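Local coordinates for protein DNA ligase (Archaeoglobus fulgidus, PDB 3GDE) that probably seals nicks in double-stranded DNA during replication, recombination and repair, using ATP and passing through a covalent enzyme-adenylate intermediate, at residues 98-101 with 102-105; 121-124 with 125-129; 136-139 with 140-144; 148-151 with 152-156; 157-160 with 161-165. All blocks are in the same frame, centred on the assembly; numbering follows the deposited sequence.

Interaction 1 (98-101 with 102-105); sequences AEQL and IKKK
K104 folds back over the preceding turn of its helix, its CE lying 3.1 Å from the carbonyl O of L101. The chain bends at chi2, chi3 and chi4 (92° at chi3), which turns NZ aside to the backbone O of S77 at the end of helix 66-77; a lysine suits the place because four methylenes can follow the helix surface before the charge is delivered. Replacing it with an alanine would probably leave the S77 carbonyl without this donor and uncover the L101 carbonyl. Q100 and K103, three residues apart, lie side by side and point the same way, the amide NE2 of Q100 3.6 Å from the methylene CD of K103. On another side I102 bends its CD1 to within 3.4 Å of the A98 carbonyl O. Beneath these side chains run the i to i+4 bonds of the alpha helix, among them I102 N to A98 O (3.0 Å, 165° at the hydrogen). In the helical N-terminal region, L101 packs on L73 and S77 of helix 66-77 and on I84 and M87 of helix 81-91, while A98, E99 and I102 face helix 152-162, where E99 forms a salt bridge with R156.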
loop_
_atom_site.group_PDB
_atom_site.type_symbol
_atom_site.label_atom_id
_atom_site.label_comp_id
_atom_site.label_asym_id
_atom_site.label_seq_id
_atom_site.Cartn_x
_atom_site.Cartn_y
_atom_site.Cartn_z
ATOM N N ALA A 98 13.580 6.082 -22.056
ATOM C CA ALA A 98 12.514 5.939 -23.041
ATOM C C ALA A 98 12.362 7.228 -23.865
ATOM O O ALA A 98 12.322 7.172 -25.096
ATOM C CB ALA A 98 11.204 5.548 -22.371
ATOM N N GLU A 99 12.321 8.372 -23.180
ATOM C CA GLU A 99 12.280 9.682 -23.818
ATOM C C GLU A 99 13.403 9.877 -24.849
ATOM O O GLU A 99 13.172 10.372 -25.950
ATOM C CB GLU A 99 12.338 10.787 -22.767
ATOM C CG GLU A 99 12.214 12.202 -23.336
ATOM C CD GLU A 99 12.615 13.287 -22.343
ATOM O OE1 GLU A 99 13.050 12.966 -21.212
ATOM O OE2 GLU A 99 12.505 14.474 -22.699
ATOM N N GLN A 100 14.609 9.462 -24.478
ATOM C CA GLN A 100 15.780 9.586 -25.326
ATOM C C GLN A 100 15.714 8.666 -26.537
ATOM O O GLN A 100 16.027 9.087 -27.650
ATOM C CB GLN A 100 17.058 9.331 -24.510
ATOM C CG GLN A 100 18.220 10.221 -24.913
ATOM C CD GLN A 100 17.807 11.679 -25.105
ATOM O OE1 GLN A 100 17.218 12.307 -24.214
ATOM N NE2 GLN A 100 18.111 12.221 -26.279
ATOM N N LEU A 101 15.299 7.422 -26.331
ATOM C CA LEU A 101 15.157 6.481 -27.447
ATOM C C LEU A 101 14.104 6.914 -28.478
ATOM O O LEU A 101 14.322 6.788 -29.672
ATOM C CB LEU A 101 14.858 5.063 -26.947
ATOM C CG LEU A 101 15.939 4.377 -26.100
ATOM C CD1 LEU A 101 15.469 3.003 -25.670
ATOM C CD2 LEU A 101 17.288 4.293 -26.861
ATOM N N ILE A 102 12.966 7.420 -28.013
ATOM C CA ILE A 102 11.915 7.875 -28.917
ATOM C C ILE A 102 12.300 9.186 -29.625
ATOM O O ILE A 102 11.991 9.372 -30.801
ATOM C CB ILE A 102 10.526 7.949 -28.214
ATOM C CG1 ILE A 102 9.821 6.586 -28.260
ATOM C CG2 ILE A 102 9.611 8.959 -28.904
ATOM C CD1 ILE A 102 10.372 5.519 -27.361
ATOM N N LYS A 103 13.005 10.064 -28.916
ATOM C CA LYS A 103 13.528 11.294 -29.501
ATOM C C LYS A 103 14.428 10.981 -30.695
ATOM O O LYS A 103 14.295 11.590 -31.753
ATOM C CB LYS A 103 14.285 12.117 -28.458
ATOM C CG LYS A 103 14.698 13.498 -28.944
ATOM C CD LYS A 103 15.556 14.205 -27.914
ATOM C CE LYS A 103 16.349 15.356 -28.534
ATOM N NZ LYS A 103 17.347 15.936 -27.583
ATOM N N LYS A 104 15.328 10.019 -30.510
ATOM C CA LYS A 104 16.220 9.532 -31.561
ATOM C C LYS A 104 15.453 8.850 -32.703
ATOM O O LYS A 104 15.788 9.036 -33.873
ATOM C CB LYS A 104 17.267 8.595 -30.940
ATOM C CG LYS A 104 17.790 7.461 -31.825
ATOM C CD LYS A 104 17.924 6.154 -31.017
ATOM C CE LYS A 104 16.656 5.286 -31.097
ATOM N NZ LYS A 104 16.501 4.594 -32.433
ATOM N N LYS A 105 14.417 8.089 -32.363
ATOM C CA LYS A 105 13.665 7.303 -33.344
ATOM C C LYS A 105 12.756 8.116 -34.269
ATOM O O LYS A 105 12.644 7.807 -35.451
ATOM C CB LYS A 105 12.857 6.193 -32.661
ATOM C CG LYS A 105 12.297 5.154 -33.622
ATOM C CD LYS A 105 13.416 4.416 -34.356
ATOM C CE LYS A 105 12.853 3.454 -35.390
ATOM N NZ LYS A 105 13.640 2.182 -35.457
#

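Interaction 2 (121-124 with 125-129); sequences RETF and DEIAS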
loop_
_atom_site.group_PDB
_atom_site.type_symbol
_atom_site.label_atom_id
_atom_site.label_comp_id
_atom_site.label_asym_id
_atom_site.label_seq_id
_atom_site.Cartn_x
_atom_site.Cartn_y
_atom_site.Cartn_z
ATOM N N ARG A 121 -5.417 4.074 -21.312
ATOM C CA ARG A 121 -6.316 3.321 -20.449
ATOM C C ARG A 121 -6.768 1.990 -21.072
ATOM O O ARG A 121 -6.738 0.968 -20.402
ATOM C CB ARG A 121 -7.533 4.172 -20.130
ATOM C CG ARG A 121 -8.573 3.470 -19.302
ATOM C CD ARG A 121 -8.289 3.764 -17.854
ATOM N NE ARG A 121 -7.774 2.606 -17.161
ATOM C CZ ARG A 121 -7.188 2.636 -15.971
ATOM N NH1 ARG A 121 -7.007 3.778 -15.328
ATOM N NH2 ARG A 121 -6.764 1.502 -15.437
ATOM N N GLU A 122 -7.175 2.023 -22.341
ATOM C CA GLU A 122 -7.673 0.827 -23.048
ATOM C C GLU A 122 -6.578 -0.219 -23.222
ATOM O O GLU A 122 -6.804 -1.394 -22.963
ATOM C CB GLU A 122 -8.254 1.175 -24.429
ATOM C CG GLU A 122 -9.269 2.319 -24.448
ATOM C CD GLU A 122 -10.705 1.906 -24.111
ATOM O OE1 GLU A 122 -11.604 2.752 -24.343
ATOM O OE2 GLU A 122 -10.943 0.763 -23.623
ATOM N N THR A 123 -5.402 0.226 -23.657
ATOM C CA THR A 123 -4.230 -0.635 -23.815
ATOM C C THR A 123 -3.816 -1.279 -22.482
ATOM O O THR A 123 -3.528 -2.482 -22.433
ATOM C CB THR A 123 -3.052 0.162 -24.405
ATOM O OG1 THR A 123 -3.515 0.884 -25.553
ATOM C CG2 THR A 123 -1.900 -0.769 -24.800
ATOM N N PHE A 124 -3.801 -0.470 -21.415
ATOM C CA PHE A 124 -3.561 -0.962 -20.038
ATOM C C PHE A 124 -4.571 -2.017 -19.586
ATOM O O PHE A 124 -4.177 -3.049 -19.029
ATOM C CB PHE A 124 -3.526 0.190 -19.027
ATOM C CG PHE A 124 -2.233 0.975 -19.030
ATOM C CD1 PHE A 124 -2.094 2.102 -18.233
ATOM C CD2 PHE A 124 -1.164 0.600 -19.840
ATOM C CE1 PHE A 124 -0.898 2.832 -18.215
ATOM C CE2 PHE A 124 0.025 1.332 -19.840
ATOM C CZ PHE A 124 0.155 2.447 -19.020
ATOM N N ASP A 125 -5.863 -1.759 -19.815
ATOM C CA ASP A 125 -6.913 -2.714 -19.450
ATOM C C ASP A 125 -6.770 -4.048 -20.192
ATOM O O ASP A 125 -6.973 -5.108 -19.597
ATOM C CB ASP A 125 -8.316 -2.115 -19.636
ATOM C CG ASP A 125 -8.658 -1.052 -18.575
ATOM O OD1 ASP A 125 -7.855 -0.805 -17.648
ATOM O OD2 ASP A 125 -9.753 -0.465 -18.664
ATOM N N GLU A 126 -6.391 -4.001 -21.475
ATOM C CA GLU A 126 -6.084 -5.228 -22.203
ATOM C C GLU A 126 -4.864 -5.961 -21.630
ATOM O O GLU A 126 -4.927 -7.160 -21.403
ATOM C CB GLU A 126 -5.875 -4.996 -23.698
ATOM C CG GLU A 126 -5.506 -6.329 -24.356
ATOM C CD GLU A 126 -5.399 -6.312 -25.858
ATOM O OE1 GLU A 126 -5.129 -7.404 -26.393
ATOM O OE2 GLU A 126 -5.566 -5.246 -26.496
ATOM N N ILE A 127 -3.764 -5.236 -21.417
ATOM C CA ILE A 127 -2.561 -5.800 -20.817
ATOM C C ILE A 127 -2.850 -6.513 -19.493
ATOM O O ILE A 127 -2.421 -7.648 -19.307
ATOM C CB ILE A 127 -1.432 -4.730 -20.653
ATOM C CG1 ILE A 127 -0.824 -4.384 -22.018
ATOM C CG2 ILE A 127 -0.350 -5.234 -19.722
ATOM C CD1 ILE A 127 0.008 -3.079 -22.058
ATOM N N ALA A 128 -3.591 -5.857 -18.597
ATOM C CA ALA A 128 -4.015 -6.453 -17.315
ATOM C C ALA A 128 -4.811 -7.775 -17.423
ATOM O O ALA A 128 -4.727 -8.635 -16.537
ATOM C CB ALA A 128 -4.786 -5.431 -16.487
ATOM N N SER A 129 -5.576 -7.940 -18.496
ATOM C CA SER A 129 -6.405 -9.140 -18.685
ATOM C C SER A 129 -5.642 -10.376 -19.206
ATOM O O SER A 129 -6.173 -11.497 -19.190
ATOM C CB SER A 129 -7.588 -8.829 -19.608
ATOM O OG SER A 129 -7.133 -8.462 -20.900
HETATM O O HOH W 1 -10.536 0.833 -20.932
#
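An i to i+4 salt bridge on helix 117-129, in the N-terminal region of the ligase, joins R121 to D125, one turn further on. The carboxylate oxygen OD1 of D125 comes to the edge of the R121 guanidinium, in its plane, and takes two weak hydrogen bonds, from NE and from NH2, each 3.4 Å long. The two flat groups are turned 44° against each other. R121 starts with CG opposite its backbone N (chi1 177°) and then bends at chi2 and chi3, which swings the guanidinium forward along the helix to D125. Stronger partners lie outside: NH2 of R121 reaches the V53 carbonyl and NH1 pairs with D44, while OD1 of D125 is bonded to the Y54 hydroxyl. The other oxygen, OD2 of D125, accepts from a water at 2.7 Å, and the same water donates to OE2 of E122 at 2.7 Å; it bridges two carboxylates whose like charges would probably repel each other. An asparagine at D125 would probably weaken the hold on R121, since its guanidinium would lose a charged mate on this turn. On the inner side, CG2 of T123 touches CD1 of I127 (4.1 Å), and the same I127 methyl lies at the edge of the F124 ring, 4.5 Å from CD2; the buried F124 and I127 suit a face turned to neighbouring helices. T123 and I127 face helix 135-149, where E126 pairs with R138, whereas F124 packs on L161 and I162 of helix 152-162.

Interaction 3 (136-139 with 140-144); sequences MKRK and IMLLT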
loop_
_atom_site.group_PDB
_atom_site.type_symbol
_atom_site.label_atom_id
_atom_site.label_comp_id
_atom_site.label_asym_id
_atom_site.label_seq_id
_atom_site.Cartn_x
_atom_site.Cartn_y
_atom_site.Cartn_z
ATOM N N MET A 136 2.915 -12.909 -22.057
ATOM C CA MET A 136 4.066 -12.015 -21.887
ATOM C C MET A 136 4.493 -11.352 -23.207
ATOM O O MET A 136 4.775 -10.151 -23.239
ATOM C CB MET A 136 5.254 -12.753 -21.254
ATOM C CG MET A 136 6.409 -11.842 -20.854
ATOM S SD MET A 136 8.025 -12.656 -20.691
ATOM C CE MET A 136 8.508 -12.761 -22.418
ATOM N N LYS A 137 4.546 -12.137 -24.285
ATOM C CA LYS A 137 4.959 -11.613 -25.583
ATOM C C LYS A 137 3.928 -10.645 -26.187
ATOM O O LYS A 137 4.302 -9.630 -26.775
ATOM C CB LYS A 137 5.296 -12.744 -26.565
ATOM C CG LYS A 137 6.449 -13.661 -26.112
ATOM C CD LYS A 137 7.818 -13.024 -26.324
ATOM C CE LYS A 137 8.936 -13.999 -25.978
ATOM N NZ LYS A 137 10.218 -13.619 -26.659
ATOM N N ARG A 138 2.641 -10.951 -26.036
ATOM C CA ARG A 138 1.602 -10.007 -26.471
ATOM C C ARG A 138 1.671 -8.684 -25.692
ATOM O O ARG A 138 1.549 -7.603 -26.281
ATOM C CB ARG A 138 0.194 -10.604 -26.391
ATOM C CG ARG A 138 -0.855 -9.587 -26.774
ATOM C CD ARG A 138 -2.250 -10.088 -26.566
ATOM N NE ARG A 138 -2.706 -10.699 -27.789
ATOM C CZ ARG A 138 -3.617 -10.194 -28.604
ATOM N NH1 ARG A 138 -4.243 -9.057 -28.325
ATOM N NH2 ARG A 138 -3.901 -10.861 -29.703
ATOM N N LYS A 139 1.888 -8.776 -24.380
ATOM C CA LYS A 139 2.106 -7.583 -23.560
ATOM C C LYS A 139 3.225 -6.719 -24.123
ATOM O O LYS A 139 3.086 -5.511 -24.226
ATOM C CB LYS A 139 2.425 -7.957 -22.117
ATOM C CG LYS A 139 1.236 -8.444 -21.341
ATOM C CD LYS A 139 1.605 -8.563 -19.891
ATOM C CE LYS A 139 0.758 -9.591 -19.198
ATOM N NZ LYS A 139 1.085 -9.585 -17.754
ATOM N N ILE A 140 4.328 -7.347 -24.499
ATOM C CA ILE A 140 5.434 -6.637 -25.128
ATOM C C ILE A 140 4.977 -5.994 -26.452
ATOM O O ILE A 140 5.309 -4.849 -26.730
ATOM C CB ILE A 140 6.671 -7.565 -25.316
ATOM C CG1 ILE A 140 7.235 -7.969 -23.942
ATOM C CG2 ILE A 140 7.746 -6.890 -26.178
ATOM C CD1 ILE A 140 8.144 -9.232 -23.945
ATOM N N MET A 141 4.189 -6.718 -27.245
ATOM C CA MET A 141 3.689 -6.173 -28.506
ATOM C C MET A 141 2.753 -4.981 -28.308
ATOM O O MET A 141 2.818 -4.014 -29.059
ATOM C CB MET A 141 3.033 -7.272 -29.358
ATOM C CG MET A 141 4.028 -8.328 -29.872
ATOM S SD MET A 141 5.585 -7.586 -30.428
ATOM C CE MET A 141 4.992 -6.698 -31.869
ATOM N N LEU A 142 1.909 -5.041 -27.280
ATOM C CA LEU A 142 1.017 -3.930 -26.924
ATOM C C LEU A 142 1.764 -2.697 -26.431
ATOM O O LEU A 142 1.459 -1.580 -26.836
ATOM C CB LEU A 142 -0.029 -4.371 -25.900
ATOM C CG LEU A 142 -1.135 -5.288 -26.434
ATOM C CD1 LEU A 142 -1.927 -5.902 -25.281
ATOM C CD2 LEU A 142 -2.053 -4.540 -27.421
ATOM N N LEU A 143 2.742 -2.905 -25.557
ATOM C CA LEU A 143 3.630 -1.829 -25.117
ATOM C C LEU A 143 4.438 -1.227 -26.272
ATOM O O LEU A 143 4.609 -0.013 -26.329
ATOM C CB LEU A 143 4.592 -2.344 -24.041
ATOM C CG LEU A 143 4.032 -2.782 -22.691
ATOM C CD1 LEU A 143 5.096 -3.578 -21.928
ATOM C CD2 LEU A 143 3.516 -1.577 -21.866
ATOM N N THR A 144 4.955 -2.089 -27.154
ATOM C CA THR A 144 5.674 -1.708 -28.382
ATOM C C THR A 144 4.829 -0.835 -29.317
ATOM O O THR A 144 5.336 0.115 -29.917
ATOM C CB THR A 144 6.138 -2.970 -29.161
ATOM O OG1 THR A 144 7.090 -3.694 -28.379
ATOM C CG2 THR A 144 6.770 -2.620 -30.528
#
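I140 reaches back along its helix towards M136. Its CB sits 3.5 Å from the K137 carbonyl O; CG1, set opposite the carbonyl carbon and beside the backbone N (chi1 -66°), comes to 3.4 Å from the O of M136; and CD1 at the tip meets the M136 methyl CE at 3.9 Å. The two side chains run side by side and point the same way, the flexible thioether chain of M136 bending at chi3 to bring its methyl alongside. These are i to i+4 neighbours on helix 135-149, one of the helices of the ligase's N-terminal region, and the same spacing sets the backbone bonds: I140 N to M136 O is 3.1 Å, while L142 N to R138 O is 2.8 Å and almost in line with the carbonyl. A second pair, R138 and L142, crosses at an angle, CG of R138 4.1 Å from CD1 of L142; the aliphatic part of the arginine lies against the leucine while its guanidinium goes on to E126 of helix 117-129. Further along, the carbonyl O of I140 is gripped twice, by T144 N and by T144 OG1 at 2.7 Å, which arrive from opposite faces of its plane; a threonine can thus satisfy its hydroxyl within the helix. K139 extends its chain past I127 to place NZ on the G63 carbonyl, and L143 lies against the same isoleucine.

Interaction 4 (148-151 with 152-156); sequences GLAT and PLEAR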
loop_
_atom_site.group_PDB
_atom_site.type_symbol
_atom_site.label_atom_id
_atom_site.label_comp_id
_atom_site.label_asym_id
_atom_site.label_seq_id
_atom_site.Cartn_x
_atom_site.Cartn_y
_atom_site.Cartn_z
ATOM N N GLY A 148 5.618 3.149 -30.079
ATOM C CA GLY A 148 5.673 3.565 -31.483
ATOM C C GLY A 148 4.821 4.785 -31.814
ATOM O O GLY A 148 5.099 5.486 -32.780
ATOM N N LEU A 149 3.793 5.044 -31.015
ATOM C CA LEU A 149 2.870 6.170 -31.243
ATOM C C LEU A 149 3.103 7.375 -30.320
ATOM O O LEU A 149 2.554 8.458 -30.556
ATOM C CB LEU A 149 1.425 5.697 -31.087
ATOM C CG LEU A 149 0.559 5.145 -32.224
ATOM C CD1 LEU A 149 1.278 4.904 -33.532
ATOM C CD2 LEU A 149 -0.126 3.880 -31.738
ATOM N N ALA A 150 3.913 7.189 -29.285
ATOM C CA ALA A 150 4.096 8.180 -28.234
ATOM C C ALA A 150 5.162 9.235 -28.549
ATOM O O ALA A 150 6.138 8.957 -29.238
ATOM C CB ALA A 150 4.431 7.483 -26.927
ATOM N N THR A 151 4.964 10.450 -28.043
ATOM C CA THR A 151 6.023 11.462 -28.057
ATOM C C THR A 151 7.109 11.074 -27.030
ATOM O O THR A 151 6.864 10.241 -26.160
ATOM C CB THR A 151 5.482 12.883 -27.746
ATOM O OG1 THR A 151 5.022 12.950 -26.396
ATOM C CG2 THR A 151 4.344 13.276 -28.706
ATOM N N PRO A 152 8.320 11.647 -27.151
ATOM C CA PRO A 152 9.364 11.399 -26.154
ATOM C C PRO A 152 8.881 11.633 -24.715
ATOM O O PRO A 152 9.098 10.782 -23.857
ATOM C CB PRO A 152 10.463 12.400 -26.550
ATOM C CG PRO A 152 10.308 12.533 -28.036
ATOM C CD PRO A 152 8.800 12.535 -28.236
ATOM N N LEU A 153 8.205 12.752 -24.469
ATOM C CA LEU A 153 7.671 13.051 -23.132
ATOM C C LEU A 153 6.541 12.121 -22.690
ATOM O O LEU A 153 6.394 11.833 -21.496
ATOM C CB LEU A 153 7.214 14.508 -23.062
ATOM C CG LEU A 153 7.471 15.283 -21.778
ATOM C CD1 LEU A 153 8.863 14.973 -21.171
ATOM C CD2 LEU A 153 7.324 16.751 -22.078
ATOM N N GLU A 154 5.738 11.648 -23.641
ATOM C CA GLU A 154 4.739 10.623 -23.328
ATOM C C GLU A 154 5.413 9.323 -22.911
ATOM O O GLU A 154 4.972 8.671 -21.972
ATOM C CB GLU A 154 3.816 10.350 -24.518
ATOM C CG GLU A 154 2.657 11.295 -24.626
ATOM C CD GLU A 154 1.861 11.134 -25.929
ATOM O OE1 GLU A 154 2.405 10.610 -26.922
ATOM O OE2 GLU A 154 0.681 11.546 -25.962
ATOM N N ALA A 155 6.470 8.950 -23.629
ATOM C CA ALA A 155 7.177 7.704 -23.369
ATOM C C ALA A 155 7.809 7.721 -21.978
ATOM O O ALA A 155 7.878 6.699 -21.293
ATOM C CB ALA A 155 8.231 7.449 -24.448
ATOM N N ARG A 156 8.269 8.897 -21.574
ATOM C CA ARG A 156 8.817 9.116 -20.242
ATOM C C ARG A 156 7.828 8.793 -19.128
ATOM O O ARG A 156 8.130 7.972 -18.268
ATOM C CB ARG A 156 9.297 10.553 -20.128
ATOM C CG ARG A 156 9.794 10.970 -18.761
ATOM C CD ARG A 156 10.800 12.058 -18.981
ATOM N NE ARG A 156 10.589 13.190 -18.111
ATOM C CZ ARG A 156 11.101 14.391 -18.331
ATOM N NH1 ARG A 156 11.855 14.613 -19.394
ATOM N NH2 ARG A 156 10.856 15.374 -17.481
#
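T151 and E154 exchange hydrogen bonds at the start of helix 152-162, a capping box. In one direction OG1 of T151, the N-cap residue, accepts from the backbone N of E154 at 3.1 Å; in the other, the backbone N of T151 donates to OE1 of E154 at 2.8 Å, nearly straight at 165° and approaching the anti side of the carboxylate, 21° out of its plane. The threonine hydroxyl stands between its own backbone N and carbonyl carbon (chi1 67°), the position from which it can face the first turn. A regular backbone bond, A155 N to T151 O at 2.9 Å, begins the helix behind the box. Charge probably adds to this: a carboxylate here would probably be favoured by the partial positive charge of the helix's amino end. Its other oxygen, OE2 of E154, is taken up by the backbone N of L115, which fixes the group's rotation further.

The remaining contacts are van der Waals packing. CB of A150 lies 3.8 Å from CB of E154, a small methyl fitting beneath the glutamate chain, and CG of E154 passes 3.4 Å from T151 OG1. P152 suits the first helical turn, where its nitrogen needs no donor role, and its CD presses on CB of T151 at 3.4 Å, a tight approach.

The turn links helix 135-149 to helix 152-162: P152 packs on E99, I102 and K103 of helix 94-108, L153 faces helix 6-16, and A150 and T151 meet the loop carrying E113, E114 and L115.

Interaction 5 (157-160 with 161-165); sequences YLTR and LILNE
The last turn of helix 152-162 closes with N164 in positive phi (62°) and backbone bonds turning back into the helix, L161 O taking N164 N at 2.9 Å and R160 O taking E165 N in a weak bond at 3.1 Å. Ahead of it L163 N still bonds to T159 O (3.0 Å). This is a Schellman motif, and asparagine suits it because it tolerates left-handed backbone angles better than most residues. Over the turn R160 lays its aliphatic stem against the carbonyl O of E165, which lies 3.4 Å from CB; the stem then runs extended from CG to NE, carrying the guanidinium to E17 and D93, which satisfy its charge within a buried setting. T159 and L163 lie side by side pointing the same way, CG2 of T159 4.1 Å from CD1 of L163. With CG2 opposite the backbone N, the T159 hydroxyl is placed beside that N and bonds to Y147 and to the A155 carbonyl. I162 leans CG1 to 3.3 Å from the L158 carbonyl O, and CB of L161 comes as near as 3.0 Å to the O of Y157. L158 touches V120 of helix 117-129, while the Y157 hydroxyl bonds to E17.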
loop_
_atom_site.group_PDB
_atom_site.type_symbol
_atom_site.label_atom_id
_atom_site.label_comp_id
_atom_site.label_asym_id
_atom_site.label_seq_id
_atom_site.Cartn_x
_atom_site.Cartn_y
_atom_site.Cartn_z
ATOM N N TYR A 157 6.654 9.432 -19.145
ATOM C CA TYR A 157 5.646 9.222 -18.087
ATOM C C TYR A 157 4.833 7.938 -18.221
ATOM O O TYR A 157 4.290 7.459 -17.245
ATOM C CB TYR A 157 4.766 10.457 -17.892
ATOM C CG TYR A 157 5.587 11.614 -17.385
ATOM C CD1 TYR A 157 6.055 11.631 -16.073
ATOM C CD2 TYR A 157 5.943 12.672 -18.232
ATOM C CE1 TYR A 157 6.837 12.671 -15.606
ATOM C CE2 TYR A 157 6.730 13.719 -17.778
ATOM C CZ TYR A 157 7.170 13.712 -16.463
ATOM O OH TYR A 157 7.952 14.736 -15.990
ATOM N N LEU A 158 4.753 7.380 -19.424
ATOM C CA LEU A 158 4.169 6.049 -19.606
ATOM C C LEU A 158 5.024 5.032 -18.868
ATOM O O LEU A 158 4.513 4.151 -18.166
ATOM C CB LEU A 158 4.112 5.676 -21.094
ATOM C CG LEU A 158 2.783 5.512 -21.850
ATOM C CD1 LEU A 158 1.561 6.010 -21.094
ATOM C CD2 LEU A 158 2.841 6.129 -23.262
ATOM N N THR A 159 6.330 5.169 -19.036
ATOM C CA THR A 159 7.301 4.276 -18.429
ATOM C C THR A 159 7.273 4.433 -16.906
ATOM O O THR A 159 7.203 3.441 -16.179
ATOM C CB THR A 159 8.715 4.560 -19.002
ATOM O OG1 THR A 159 8.704 4.327 -20.420
ATOM C CG2 THR A 159 9.786 3.676 -18.348
ATOM N N ARG A 160 7.290 5.678 -16.436
ATOM C CA ARG A 160 7.282 5.968 -15.002
ATOM C C ARG A 160 5.983 5.518 -14.340
ATOM O O ARG A 160 5.987 5.081 -13.188
ATOM C CB ARG A 160 7.537 7.451 -14.748
ATOM C CG ARG A 160 8.978 7.857 -15.024
ATOM C CD ARG A 160 9.298 9.201 -14.427
ATOM N NE ARG A 160 10.575 9.732 -14.893
ATOM C CZ ARG A 160 10.965 10.986 -14.675
ATOM N NH1 ARG A 160 10.176 11.817 -14.011
ATOM N NH2 ARG A 160 12.131 11.420 -15.130
ATOM N N LEU A 161 4.888 5.610 -15.090
ATOM C CA LEU A 161 3.568 5.185 -14.634
ATOM C C LEU A 161 3.528 3.671 -14.420
ATOM O O LEU A 161 3.132 3.214 -13.349
ATOM C CB LEU A 161 2.484 5.654 -15.623
ATOM C CG LEU A 161 1.000 5.334 -15.416
ATOM C CD1 LEU A 161 0.517 5.670 -14.003
ATOM C CD2 LEU A 161 0.154 6.075 -16.463
ATOM N N ILE A 162 3.956 2.907 -15.428
ATOM C CA ILE A 162 4.084 1.447 -15.326
ATOM C C ILE A 162 4.991 1.012 -14.154
ATOM O O ILE A 162 4.723 0.015 -13.487
ATOM C CB ILE A 162 4.607 0.833 -16.654
ATOM C CG1 ILE A 162 3.573 1.011 -17.775
ATOM C CG2 ILE A 162 4.984 -0.666 -16.471
ATOM C CD1 ILE A 162 4.136 0.833 -19.158
ATOM N N LEU A 163 6.056 1.771 -13.916
ATOM C CA LEU A 163 6.982 1.522 -12.810
ATOM C C LEU A 163 6.501 2.123 -11.483
ATOM O O LEU A 163 7.171 1.987 -10.464
ATOM C CB LEU A 163 8.382 2.048 -13.163
ATOM C CG LEU A 163 9.062 1.289 -14.315
ATOM C CD1 LEU A 163 10.369 1.935 -14.731
ATOM C CD2 LEU A 163 9.263 -0.181 -13.975
ATOM N N ASN A 164 5.345 2.793 -11.515
ATOM C CA ASN A 164 4.697 3.369 -10.334
ATOM C C ASN A 164 5.465 4.459 -9.554
ATOM O O ASN A 164 5.097 4.765 -8.415
ATOM C CB ASN A 164 4.194 2.268 -9.376
ATOM C CG ASN A 164 3.259 1.243 -10.060
ATOM O OD1 ASN A 164 3.356 0.039 -9.786
ATOM N ND2 ASN A 164 2.361 1.715 -10.946
ATOM N N GLU A 165 6.505 5.038 -10.157
ATOM C CA GLU A 165 7.200 6.202 -9.583
ATOM C C GLU A 165 7.350 7.351 -10.585
ATOM O O GLU A 165 8.230 7.344 -11.445
ATOM C CB GLU A 165 8.536 5.833 -8.863
ATOM C CG GLU A 165 9.811 5.659 -9.711
ATOM C CD GLU A 165 11.147 6.089 -9.005
ATOM O OE1 GLU A 165 11.149 6.845 -7.990
ATOM O OE2 GLU A 165 12.223 5.678 -9.505
#

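All five contacts are local, each closing within one continuous run, so along the chain they follow in series and none nests in or crosses another. Interaction 1, on helix 94-108, comes first, followed by interaction 2 on 117-129 and interaction 3 on 135-149; interaction 4 turns the chain into helix 152-162, and interaction 5 ends that helix. Space joins them differently. Interactions 1 and 4 have centres about 8 Å apart and share the E99 to R156 salt bridge; interactions 2 and 3 are tied by E126 and R138. Interaction 5 touches all four others, through A98, F124, L143 and A150, so helix 152-162 packs against the three helices that carry interactions 1, 2 and 3.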